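Long-range contacts in tRNA (cytosine(72)-C(5))-methyltransferase (Pyrococcus horikoshii, PDB 5ZVE), which methylates carbon 5 of cytosine 72 in several tRNAs, using S-adenosyl-L-methionine as the methyl donor: residues A[183-188]-A[369-374]; A[276-281]-A[321-326]; A[359-364]-A[373-378]. All blocks are in the same frame, centred on the assembly; numbering follows the deposited sequence.

Interaction 1: A[183-188]-A[369-374]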
ATOM      1  N   GLY A 183      -3.866  -3.773   1.863  1.00 20.77           N
ATOM      2  CA  GLY A 183      -2.974  -4.843   2.272  1.00 19.15           C
ATOM      3  C   GLY A 183      -3.295  -5.389   3.651  1.00 22.45           C
ATOM      4  O   GLY A 183      -3.912  -4.706   4.469  1.00 23.00           O
ATOM      5  N   LEU A 184      -2.882  -6.630   3.903  1.00 20.01           N
ATOM      6  CA  LEU A 184      -3.081  -7.264   5.204  1.00 23.15           C
ATOM      7  C   LEU A 184      -2.458  -6.430   6.342  1.00 22.06           C
ATOM      8  O   LEU A 184      -3.143  -6.135   7.318  1.00 20.11           O
ATOM      9  CB  LEU A 184      -2.527  -8.701   5.191  1.00 23.63           C
ATOM     10  CG  LEU A 184      -2.405  -9.512   6.486  1.00 24.36           C
ATOM     11  CD1 LEU A 184      -3.703  -9.547   7.229  1.00 28.69           C
ATOM     12  CD2 LEU A 184      -1.956 -10.934   6.206  1.00 22.74           C
ATOM     13  N   PRO A 185      -1.170  -6.036   6.223  1.00 23.31           N
ATOM     14  CA  PRO A 185      -0.621  -5.220   7.315  1.00 20.86           C
ATOM     15  C   PRO A 185      -1.414  -3.933   7.590  1.00 21.98           C
ATOM     16  O   PRO A 185      -1.609  -3.582   8.755  1.00 18.45           O
ATOM     17  CB  PRO A 185       0.799  -4.891   6.839  1.00 23.44           C
ATOM     18  CG  PRO A 185       0.872  -5.320   5.420  1.00 24.77           C
ATOM     19  CD  PRO A 185      -0.136  -6.377   5.229  1.00 19.33           C
ATOM     20  N   SER A 186      -1.886  -3.260   6.543  1.00 20.81           N
ATOM     21  CA  SER A 186      -2.669  -2.040   6.733  1.00 19.22           C
ATOM     22  C   SER A 186      -3.975  -2.305   7.484  1.00 24.72           C
ATOM     23  O   SER A 186      -4.405  -1.485   8.297  1.00 23.68           O
ATOM     24  CB  SER A 186      -2.969  -1.382   5.389  1.00 22.49           C
ATOM     25  OG  SER A 186      -1.811  -0.764   4.861  1.00 21.51           O
ATOM     26  N   MET A 187      -4.597  -3.453   7.216  1.00 20.61           N
ATOM     27  CA  MET A 187      -5.821  -3.836   7.905  1.00 18.11           C
ATOM     28  C   MET A 187      -5.573  -4.165   9.377  1.00 22.33           C
ATOM     29  O   MET A 187      -6.356  -3.790  10.247  1.00 24.18           O
ATOM     30  CB  MET A 187      -6.462  -5.025   7.206  1.00 25.47           C
ATOM     31  CG  MET A 187      -7.134  -4.681   5.899  1.00 24.23           C
ATOM     32  SD  MET A 187      -8.167  -6.049   5.345  1.00 30.27           S
ATOM     33  CE  MET A 187      -6.965  -7.066   4.492  1.00 27.36           C
ATOM     34  N   VAL A 188      -4.483  -4.873   9.648  1.00 19.75           N
ATOM     35  CA  VAL A 188      -4.076  -5.165  11.017  1.00 21.37           C
ATOM     36  C   VAL A 188      -3.894  -3.870  11.810  1.00 24.12           C
ATOM     37  O   VAL A 188      -4.260  -3.790  12.985  1.00 23.79           O
ATOM     38  CB  VAL A 188      -2.768  -5.990  11.052  1.00 23.31           C
ATOM     39  CG1 VAL A 188      -2.318  -6.219  12.477  1.00 18.50           C
ATOM     40  CG2 VAL A 188      -2.962  -7.326  10.344  1.00 18.40           C
ATOM     41  N   HIS A 369       5.918 -13.070   4.935  1.00 24.52           N
ATOM     42  CA  HIS A 369       4.476 -12.950   5.138  1.00 22.73           C
ATOM     43  C   HIS A 369       3.682 -12.708   3.862  1.00 24.12           C
ATOM     44  O   HIS A 369       2.457 -12.582   3.914  1.00 20.18           O
ATOM     45  CB  HIS A 369       4.186 -11.831   6.136  1.00 21.48           C
ATOM     46  CG  HIS A 369       5.060 -11.872   7.346  1.00 27.98           C
ATOM     47  ND1 HIS A 369       5.979 -10.884   7.639  1.00 24.07           N
ATOM     48  CD2 HIS A 369       5.170 -12.788   8.338  1.00 25.54           C
ATOM     49  CE1 HIS A 369       6.609 -11.187   8.758  1.00 25.37           C
ATOM     50  NE2 HIS A 369       6.136 -12.340   9.204  1.00 25.07           N
ATOM     51  N   LEU A 370       4.379 -12.628   2.729  1.00 23.69           N
ATOM     52  CA  LEU A 370       3.733 -12.540   1.422  1.00 21.00           C
ATOM     53  C   LEU A 370       3.033 -11.190   1.251  1.00 21.32           C
ATOM     54  O   LEU A 370       2.113 -11.043   0.443  1.00 18.50           O
ATOM     55  CB  LEU A 370       2.743 -13.697   1.240  1.00 19.58           C
ATOM     56  CG  LEU A 370       3.259 -15.053   0.753  1.00 27.29           C
ATOM     57  CD1 LEU A 370       4.587 -15.443   1.386  1.00 23.30           C
ATOM     58  CD2 LEU A 370       2.202 -16.127   1.021  1.00 21.82           C
ATOM     59  N   THR A 371       3.495 -10.204   2.015  1.00 20.68           N
ATOM     60  CA  THR A 371       2.901  -8.873   2.035  1.00 19.39           C
ATOM     61  C   THR A 371       3.921  -7.826   1.607  1.00 22.46           C
ATOM     62  O   THR A 371       5.067  -8.150   1.311  1.00 22.81           O
ATOM     63  CB  THR A 371       2.400  -8.486   3.437  1.00 18.90           C
ATOM     64  OG1 THR A 371       3.526  -8.343   4.312  1.00 21.11           O
ATOM     65  CG2 THR A 371       1.459  -9.533   3.998  1.00 18.31           C
ATOM     66  N   GLN A 372       3.498  -6.568   1.572  1.00 20.87           N
ATOM     67  CA  GLN A 372       4.442  -5.466   1.478  1.00 18.48           C
ATOM     68  C   GLN A 372       5.273  -5.394   2.748  1.00 22.28           C
ATOM     69  O   GLN A 372       4.850  -5.873   3.803  1.00 20.33           O
ATOM     70  CB  GLN A 372       3.706  -4.149   1.229  1.00 17.85           C
ATOM     71  CG  GLN A 372       3.150  -4.056  -0.186  1.00 22.90           C
ATOM     72  CD  GLN A 372       2.451  -2.746  -0.479  1.00 26.57           C
ATOM     73  OE1 GLN A 372       2.494  -2.250  -1.607  1.00 29.30           O
ATOM     74  NE2 GLN A 372       1.785  -2.186   0.525  1.00 20.76           N
ATOM     75  N   GLY A 373       6.463  -4.810   2.645  1.00 21.21           N
ATOM     76  CA  GLY A 373       7.255  -4.510   3.820  1.00 16.53           C
ATOM     77  C   GLY A 373       6.497  -3.479   4.629  1.00 22.38           C
ATOM     78  O   GLY A 373       5.950  -2.527   4.072  1.00 23.00           O
ATOM     79  N   PHE A 374       6.451  -3.657   5.943  1.00 20.07           N
ATOM     80  CA  PHE A 374       5.561  -2.845   6.758  1.00 19.12           C
ATOM     81  C   PHE A 374       6.017  -2.799   8.202  1.00 18.73           C
ATOM     82  O   PHE A 374       6.825  -3.620   8.638  1.00 22.44           O
ATOM     83  CB  PHE A 374       4.136  -3.392   6.673  1.00 21.16           C
ATOM     84  CG  PHE A 374       3.070  -2.337   6.765  1.00 20.72           C
ATOM     85  CD1 PHE A 374       2.666  -1.644   5.633  1.00 19.78           C
ATOM     86  CD2 PHE A 374       2.454  -2.057   7.975  1.00 19.13           C
ATOM     87  CE1 PHE A 374       1.676  -0.686   5.707  1.00 17.08           C
ATOM     88  CE2 PHE A 374       1.465  -1.099   8.054  1.00 19.56           C
ATOM     89  CZ  PHE A 374       1.077  -0.411   6.921  1.00 19.96           C
TER
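Thr-371, which packs on Pro-185, turns its hydroxyl onto the next residue of its own chain: OG1 donates to the carbonyl O of Gln-372 at 2.8 Å, from a position tilted off the carbonyl plane. With OG1 set between the backbone N and the carbonyl carbon (chi1 67°), the methyl is left to face the helix, and CG2 meets Pro-185 CD at 3.7 Å. Leu-184 adds a looser touch, its CB 4.2 Å from the same CG2. Gly-183 is the N-cap here, so this is the first turn of helix 184-193, laid against the loop that leads into the last strand of the class I methyltransferase sheet, 374-381. That strand starts with Phe-374, and Pro-185 lies over one face of its ring. Pro-185 CB stands 3.3 Å above the plane of the Phe-374 ring and 3.4 Å from its CG, a CH-pi contact 27° off the ring normal. The backbone N of Ser-186 sits over the same face but higher, 4.1 Å above the plane, also offset toward the rim. Ser-186 OG approaches the far end of the ring, 3.6 Å from Phe-374 CZ, while its polar partner is Lys-211 NZ, of the S-adenosyl-L-methionine binding site.

Interaction 2: A[276-281]-A[321-326]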
ATOM      1  N   CYS A 276       6.371   8.115   4.202  1.00 20.32           N
ATOM      2  CA  CYS A 276       7.618   7.396   4.405  1.00 20.67           C
ATOM      3  C   CYS A 276       8.295   7.127   3.078  1.00 18.95           C
ATOM      4  O   CYS A 276       7.729   7.400   2.023  1.00 24.41           O
ATOM      5  CB  CYS A 276       7.371   6.083   5.159  1.00 19.97           C
ATOM      6  SG  CYS A 276       6.364   4.864   4.275  1.00 23.81           S
ATOM      7  N   THR A 277       9.511   6.593   3.136  1.00 21.88           N
ATOM      8  CA  THR A 277      10.286   6.298   1.935  1.00 23.64           C
ATOM      9  C   THR A 277       9.658   5.175   1.096  1.00 24.65           C
ATOM     10  O   THR A 277      10.052   4.957  -0.053  1.00 22.66           O
ATOM     11  CB  THR A 277      11.739   5.927   2.303  1.00 25.78           C
ATOM     12  OG1 THR A 277      11.735   4.936   3.337  1.00 22.33           O
ATOM     13  CG2 THR A 277      12.485   7.154   2.811  1.00 28.23           C
ATOM     14  N   ALA A 278       8.686   4.473   1.682  1.00 22.34           N
ATOM     15  CA  ALA A 278       7.922   3.429   0.992  1.00 23.80           C
ATOM     16  C   ALA A 278       8.805   2.311   0.446  1.00 22.09           C
ATOM     17  O   ALA A 278       8.511   1.734  -0.599  1.00 23.83           O
ATOM     18  CB  ALA A 278       7.089   4.035  -0.132  1.00 23.23           C
ATOM     19  N   LEU A 279       9.875   1.994   1.167  1.00 21.19           N
ATOM     20  CA  LEU A 279      10.817   0.967   0.736  1.00 19.31           C
ATOM     21  C   LEU A 279      10.183  -0.422   0.687  1.00 22.00           C
ATOM     22  O   LEU A 279      10.722  -1.334   0.063  1.00 21.25           O
ATOM     23  CB  LEU A 279      12.041   0.956   1.660  1.00 16.87           C
ATOM     24  CG  LEU A 279      12.876   2.246   1.677  1.00 19.85           C
ATOM     25  CD1 LEU A 279      13.969   2.186   2.737  1.00 21.13           C
ATOM     26  CD2 LEU A 279      13.481   2.534   0.300  1.00 20.17           C
ATOM     27  N   GLY A 280       9.038  -0.580   1.342  1.00 18.94           N
ATOM     28  CA  GLY A 280       8.389  -1.876   1.435  1.00 20.57           C
ATOM     29  C   GLY A 280       7.320  -2.153   0.393  1.00 23.41           C
ATOM     30  O   GLY A 280       6.786  -3.258   0.332  1.00 22.17           O
ATOM     31  N   VAL A 281       6.999  -1.161  -0.434  1.00 24.72           N
ATOM     32  CA  VAL A 281       5.872  -1.303  -1.344  1.00 23.30           C
ATOM     33  C   VAL A 281       6.213  -2.221  -2.512  1.00 24.70           C
ATOM     34  O   VAL A 281       7.357  -2.298  -2.956  1.00 22.56           O
ATOM     35  CB  VAL A 281       5.380   0.064  -1.879  1.00 26.53           C
ATOM     36  CG1 VAL A 281       5.077   1.011  -0.730  1.00 23.16           C
ATOM     37  CG2 VAL A 281       6.381   0.669  -2.831  1.00 25.81           C
ATOM     38  N   SER A 321       2.430   3.635  11.945  1.00 22.92           N
ATOM     39  CA  SER A 321       2.714   2.649  10.913  1.00 22.89           C
ATOM     40  C   SER A 321       3.394   3.266   9.697  1.00 20.69           C
ATOM     41  O   SER A 321       3.158   4.424   9.351  1.00 22.96           O
ATOM     42  CB  SER A 321       1.428   1.925  10.486  1.00 23.20           C
ATOM     43  OG  SER A 321       0.502   2.806   9.873  1.00 25.72           O
ATOM     44  N   THR A 322       4.246   2.477   9.054  1.00 22.57           N
ATOM     45  CA  THR A 322       4.844   2.857   7.780  1.00 23.76           C
ATOM     46  C   THR A 322       4.857   1.671   6.827  1.00 23.21           C
ATOM     47  O   THR A 322       4.774   0.519   7.256  1.00 23.37           O
ATOM     48  CB  THR A 322       6.297   3.364   7.941  1.00 23.53           C
ATOM     49  OG1 THR A 322       7.162   2.247   8.184  1.00 24.15           O
ATOM     50  CG2 THR A 322       6.424   4.363   9.090  1.00 22.62           C
ATOM     51  N   CYS A 323       4.958   1.961   5.534  1.00 24.05           N
ATOM     52  CA  CYS A 323       5.201   0.927   4.534  1.00 24.52           C
ATOM     53  C   CYS A 323       6.659   0.975   4.091  1.00 21.44           C
ATOM     54  O   CYS A 323       6.960   0.925   2.902  1.00 26.91           O
ATOM     55  CB  CYS A 323       4.260   1.093   3.333  1.00 27.09           C
ATOM     56  SG  CYS A 323       4.428   2.657   2.426  1.00 32.35           S
ATOM     57  N   THR A 324       7.563   1.065   5.061  1.00 22.25           N
ATOM     58  CA  THR A 324       8.985   1.127   4.764  1.00 19.41           C
ATOM     59  C   THR A 324       9.768   0.176   5.658  1.00 18.69           C
ATOM     60  O   THR A 324       9.292  -0.236   6.712  1.00 21.62           O
ATOM     61  CB  THR A 324       9.533   2.558   4.924  1.00 22.76           C
ATOM     62  OG1 THR A 324      10.761   2.683   4.202  1.00 19.80           O
ATOM     63  CG2 THR A 324       9.767   2.893   6.390  1.00 23.54           C
ATOM     64  N   LEU A 325      10.967  -0.180   5.222  1.00 18.24           N
ATOM     65  CA  LEU A 325      11.783  -1.152   5.936  1.00 20.57           C
ATOM     66  C   LEU A 325      12.850  -0.535   6.842  1.00 24.68           C
ATOM     67  O   LEU A 325      13.397  -1.220   7.706  1.00 24.82           O
ATOM     68  CB  LEU A 325      12.463  -2.073   4.926  1.00 19.97           C
ATOM     69  CG  LEU A 325      11.515  -2.896   4.055  1.00 20.86           C
ATOM     70  CD1 LEU A 325      12.250  -3.405   2.827  1.00 18.94           C
ATOM     71  CD2 LEU A 325      10.956  -4.046   4.864  1.00 17.07           C
ATOM     72  N   SER A 326      13.140   0.752   6.652  1.00 20.94           N
ATOM     73  CA  SER A 326      14.294   1.374   7.305  1.00 26.71           C
ATOM     74  C   SER A 326      14.202   1.328   8.826  1.00 28.09           C
ATOM     75  O   SER A 326      13.110   1.337   9.402  1.00 29.05           O
ATOM     76  CB  SER A 326      14.461   2.825   6.850  1.00 23.65           C
ATOM     77  OG  SER A 326      13.535   3.675   7.500  1.00 24.78           O
TER
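Two sulfurs face each other here, Cys-276 SG and Cys-323 SG lying 3.5 Å apart without a disulfide. Each sits between its own backbone N and carbonyl carbon (chi1 65° in Cys-276), which turns the two thiols into the same pocket. Val-281 comes in alongside with one branch, CG1 at 3.6 Å from Cys-323 SG, and the methyl of Ala-278 also lies against that sulfur. Cys-323 is the predicted nucleophile, and a pair of cysteines from the loops after two neighbouring parallel strands, 267-273 and 316-322, is the active-site signature of the RsmB/NOP family of RNA cytosine methyltransferases. Thr-324 points its side chain roughly at right angles to that of Cys-323. Its OG1 donates to Thr-277 OG1 at 2.6 Å, the two side chains meeting at a slant, and accepts from Leu-279 N at 3.2 Å (N-H...O 155°). Thr-277 OG1 is in turn hydrogen-bonded to Glu-329. The Leu-279 side chain runs beside Thr-324 in the same direction, its CG 3.3 Å from Thr-324 OG1. A valine in place of Thr-324 would probably leave the N-H of Leu-279 without its acceptor and the Thr-277 hydroxyl without its donor, with fewer bonds left to hold the turn at 278-281. Within that type I turn, Gly-280 N donates to Cys-323 O at 3.0 Å.

Interaction 3: A[359-364]-A[373-378]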
ATOM      1  N   ASN A 359      10.788  -5.358  21.071  1.00 35.75           N
ATOM      2  CA  ASN A 359       9.932  -6.508  21.372  1.00 37.83           C
ATOM      3  C   ASN A 359       8.452  -6.451  20.984  1.00 33.04           C
ATOM      4  O   ASN A 359       7.911  -7.445  20.497  1.00 48.99           O
ATOM      5  CB  ASN A 359      10.019  -6.810  22.869  1.00 43.70           C
ATOM      6  CG  ASN A 359      11.013  -7.910  23.179  1.00 48.90           C
ATOM      7  OD1 ASN A 359      11.148  -8.872  22.421  1.00 52.28           O
ATOM      8  ND2 ASN A 359      11.716  -7.774  24.298  1.00 49.30           N
ATOM      9  N   LYS A 360       7.788  -5.320  21.183  1.00 27.74           N
ATOM     10  CA  LYS A 360       6.336  -5.312  21.023  1.00 25.64           C
ATOM     11  C   LYS A 360       5.852  -4.719  19.701  1.00 27.90           C
ATOM     12  O   LYS A 360       4.656  -4.763  19.404  1.00 29.01           O
ATOM     13  CB  LYS A 360       5.685  -4.567  22.189  1.00 28.56           C
ATOM     14  CG  LYS A 360       5.898  -5.240  23.537  1.00 32.12           C
ATOM     15  CD  LYS A 360       5.149  -4.520  24.636  1.00 33.84           C
ATOM     16  CE  LYS A 360       5.227  -5.282  25.944  1.00 33.12           C
ATOM     17  NZ  LYS A 360       4.436  -4.609  27.008  1.00 37.98           N
ATOM     18  N   VAL A 361       6.766  -4.169  18.907  1.00 25.38           N
ATOM     19  CA  VAL A 361       6.397  -3.682  17.579  1.00 27.95           C
ATOM     20  C   VAL A 361       6.322  -4.826  16.588  1.00 21.61           C
ATOM     21  O   VAL A 361       6.920  -5.880  16.794  1.00 24.03           O
ATOM     22  CB  VAL A 361       7.377  -2.612  17.057  1.00 23.79           C
ATOM     23  CG1 VAL A 361       7.291  -1.366  17.912  1.00 26.65           C
ATOM     24  CG2 VAL A 361       8.798  -3.158  17.005  1.00 23.72           C
ATOM     25  N   GLN A 362       5.595  -4.608  15.500  1.00 23.78           N
ATOM     26  CA  GLN A 362       5.316  -5.686  14.566  1.00 23.40           C
ATOM     27  C   GLN A 362       5.775  -5.341  13.156  1.00 19.57           C
ATOM     28  O   GLN A 362       5.342  -4.347  12.575  1.00 18.75           O
ATOM     29  CB  GLN A 362       3.819  -6.010  14.573  1.00 20.46           C
ATOM     30  CG  GLN A 362       3.446  -7.226  13.744  1.00 24.23           C
ATOM     31  CD  GLN A 362       1.987  -7.607  13.873  1.00 20.04           C
ATOM     32  OE1 GLN A 362       1.572  -8.654  13.385  1.00 26.86           O
ATOM     33  NE2 GLN A 362       1.200  -6.757  14.522  1.00 19.30           N
ATOM     34  N   ARG A 363       6.646  -6.178  12.602  1.00 18.60           N
ATOM     35  CA  ARG A 363       7.135  -5.968  11.245  1.00 19.67           C
ATOM     36  C   ARG A 363       6.591  -7.016  10.290  1.00 23.96           C
ATOM     37  O   ARG A 363       6.366  -8.162  10.670  1.00 21.03           O
ATOM     38  CB  ARG A 363       8.663  -5.988  11.200  1.00 23.59           C
ATOM     39  CG  ARG A 363       9.317  -4.614  11.305  1.00 25.15           C
ATOM     40  CD  ARG A 363      10.826  -4.741  11.277  1.00 22.88           C
ATOM     41  NE  ARG A 363      11.504  -3.449  11.245  1.00 23.46           N
ATOM     42  CZ  ARG A 363      11.967  -2.881  10.134  1.00 30.17           C
ATOM     43  NH1 ARG A 363      11.813  -3.486   8.960  1.00 26.32           N
ATOM     44  NH2 ARG A 363      12.582  -1.707  10.195  1.00 26.29           N
ATOM     45  N   PHE A 364       6.390  -6.602   9.045  1.00 21.31           N
ATOM     46  CA  PHE A 364       6.016  -7.509   7.978  1.00 22.56           C
ATOM     47  C   PHE A 364       7.098  -7.508   6.907  1.00 22.39           C
ATOM     48  O   PHE A 364       7.649  -6.460   6.566  1.00 21.67           O
ATOM     49  CB  PHE A 364       4.662  -7.123   7.381  1.00 23.35           C
ATOM     50  CG  PHE A 364       3.497  -7.361   8.306  1.00 21.62           C
ATOM     51  CD1 PHE A 364       3.086  -6.383   9.196  1.00 21.90           C
ATOM     52  CD2 PHE A 364       2.812  -8.566   8.279  1.00 22.74           C
ATOM     53  CE1 PHE A 364       2.014  -6.602  10.047  1.00 25.92           C
ATOM     54  CE2 PHE A 364       1.736  -8.794   9.125  1.00 22.95           C
ATOM     55  CZ  PHE A 364       1.337  -7.810  10.012  1.00 20.05           C
ATOM     56  N   GLY A 373       6.463  -4.810   2.645  1.00 21.21           N
ATOM     57  CA  GLY A 373       7.255  -4.510   3.820  1.00 16.53           C
ATOM     58  C   GLY A 373       6.497  -3.479   4.629  1.00 22.38           C
ATOM     59  O   GLY A 373       5.950  -2.527   4.072  1.00 23.00           O
ATOM     60  N   PHE A 374       6.451  -3.657   5.943  1.00 20.07           N
ATOM     61  CA  PHE A 374       5.561  -2.845   6.758  1.00 19.12           C
ATOM     62  C   PHE A 374       6.017  -2.799   8.202  1.00 18.73           C
ATOM     63  O   PHE A 374       6.825  -3.620   8.638  1.00 22.44           O
ATOM     64  CB  PHE A 374       4.136  -3.392   6.673  1.00 21.16           C
ATOM     65  CG  PHE A 374       3.070  -2.337   6.765  1.00 20.72           C
ATOM     66  CD1 PHE A 374       2.666  -1.644   5.633  1.00 19.78           C
ATOM     67  CD2 PHE A 374       2.454  -2.057   7.975  1.00 19.13           C
ATOM     68  CE1 PHE A 374       1.676  -0.686   5.707  1.00 17.08           C
ATOM     69  CE2 PHE A 374       1.465  -1.099   8.054  1.00 19.56           C
ATOM     70  CZ  PHE A 374       1.077  -0.411   6.921  1.00 19.96           C
ATOM     71  N   PHE A 375       5.491  -1.834   8.943  1.00 20.03           N
ATOM     72  CA  PHE A 375       5.885  -1.641  10.329  1.00 18.81           C
ATOM     73  C   PHE A 375       4.724  -1.077  11.134  1.00 20.60           C
ATOM     74  O   PHE A 375       4.041  -0.161  10.685  1.00 21.51           O
ATOM     75  CB  PHE A 375       7.101  -0.710  10.408  1.00 19.50           C
ATOM     76  CG  PHE A 375       7.559  -0.431  11.809  1.00 21.54           C
ATOM     77  CD1 PHE A 375       8.369  -1.334  12.477  1.00 23.64           C
ATOM     78  CD2 PHE A 375       7.182   0.736  12.456  1.00 21.97           C
ATOM     79  CE1 PHE A 375       8.788  -1.084  13.774  1.00 26.92           C
ATOM     80  CE2 PHE A 375       7.602   0.997  13.748  1.00 21.24           C
ATOM     81  CZ  PHE A 375       8.407   0.087  14.408  1.00 24.88           C
ATOM     82  N   ILE A 376       4.501  -1.630  12.322  1.00 17.66           N
ATOM     83  CA  ILE A 376       3.414  -1.183  13.190  1.00 20.23           C
ATOM     84  C   ILE A 376       3.878  -1.066  14.637  1.00 21.90           C
ATOM     85  O   ILE A 376       4.392  -2.027  15.209  1.00 21.63           O
ATOM     86  CB  ILE A 376       2.200  -2.146  13.158  1.00 22.23           C
ATOM     87  CG1 ILE A 376       1.768  -2.469  11.726  1.00 21.56           C
ATOM     88  CG2 ILE A 376       1.035  -1.566  13.951  1.00 17.52           C
ATOM     89  CD1 ILE A 376       0.590  -3.458  11.661  1.00 18.97           C
ATOM     90  N   ALA A 377       3.694   0.112  15.223  1.00 22.08           N
ATOM     91  CA  ALA A 377       3.968   0.317  16.639  1.00 23.71           C
ATOM     92  C   ALA A 377       2.721   0.819  17.356  1.00 21.73           C
ATOM     93  O   ALA A 377       2.033   1.711  16.862  1.00 21.42           O
ATOM     94  CB  ALA A 377       5.122   1.301  16.823  1.00 20.01           C
ATOM     95  N   LYS A 378       2.441   0.258  18.528  1.00 24.09           N
ATOM     96  CA  LYS A 378       1.308   0.703  19.332  1.00 25.70           C
ATOM     97  C   LYS A 378       1.782   1.220  20.675  1.00 26.14           C
ATOM     98  O   LYS A 378       2.420   0.489  21.433  1.00 24.11           O
ATOM     99  CB  LYS A 378       0.307  -0.429  19.552  1.00 25.13           C
ATOM    100  CG  LYS A 378      -0.894  -0.015  20.387  1.00 21.94           C
ATOM    101  CD  LYS A 378      -1.604  -1.222  20.959  1.00 23.97           C
ATOM    102  CE  LYS A 378      -2.898  -0.817  21.633  1.00 28.13           C
ATOM    103  NZ  LYS A 378      -3.553  -1.971  22.297  1.00 32.94           N
TER
HETATM  104  O   HOH W   1       3.423  -2.063  19.673  1.00 25.27           O
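Gln-362 and Ile-376 form a hydrogen-bonded pair that ties the two strands together: Gln-362 N reaches Ile-376 O at 2.9 Å, almost straight (171°), and Ile-376 N returns to Gln-362 O at 2.9 Å. Two residues on, Phe-364 N meets Phe-374 O at 3.0 Å, while Phe-374 N donates a hydrogen bond to Phe-364 O at 3.1 Å. At the other end, a water accepts from Lys-378 N at 2.8 Å and lies close to the carbonyl of Lys-360. These are consecutive antiparallel strands joined through the short helix 366-369. Strand 374-381 also runs antiparallel to 316-322 on its other side, the reversed strand characteristic of class I methyltransferases. On the face carrying Arg-363 and Phe-375, the arginine's CG lies in plane at the ring's edge, 3.6 Å from Phe-375 CD1, with the guanidinium turned 63° from the ring. The guanidinium makes a salt bridge to Glu-331. Because Phe-375 CG is anti to its backbone N (chi1 179°), the ring swings toward strand 361-364, where CG2 of Val-361 meets it obliquely. The other Val-361 branch, CG1, presses on Ala-377 CB at 3.6 Å. Across the sheet, Phe-364 runs beside Phe-374, CB against CB, and Ile-376 CD1 touches the edge of the Phe-364 ring, 3.8 Å from Phe-364 CE1.

In the fold
All three contacts meet around the start of strand 374-381, with centres 10 to 11 Å apart. Interactions 1 and 3 share Gly-373 and Phe-374, and Phe-364 of interaction 3 also packs on Pro-185, with CD1 of Phe-364 3.6 Å from CB of Pro-185. Interaction 2 joins in through Gly-373 N, 2.8 Å from Gly-280 O, and through Arg-363 NH2, 2.7 Å from Leu-325 O; both are probable hydrogen bonds. Phe-374 stands between the sites: its side chain is about 4 Å from those of both Cys-323 and Lys-211. The side chain of Ser-186 is about 6 Å from the bound S-adenosyl-L-homocysteine. The side chain of Cys-323 is about 7 Å from the bound S-adenosyl-L-homocysteine.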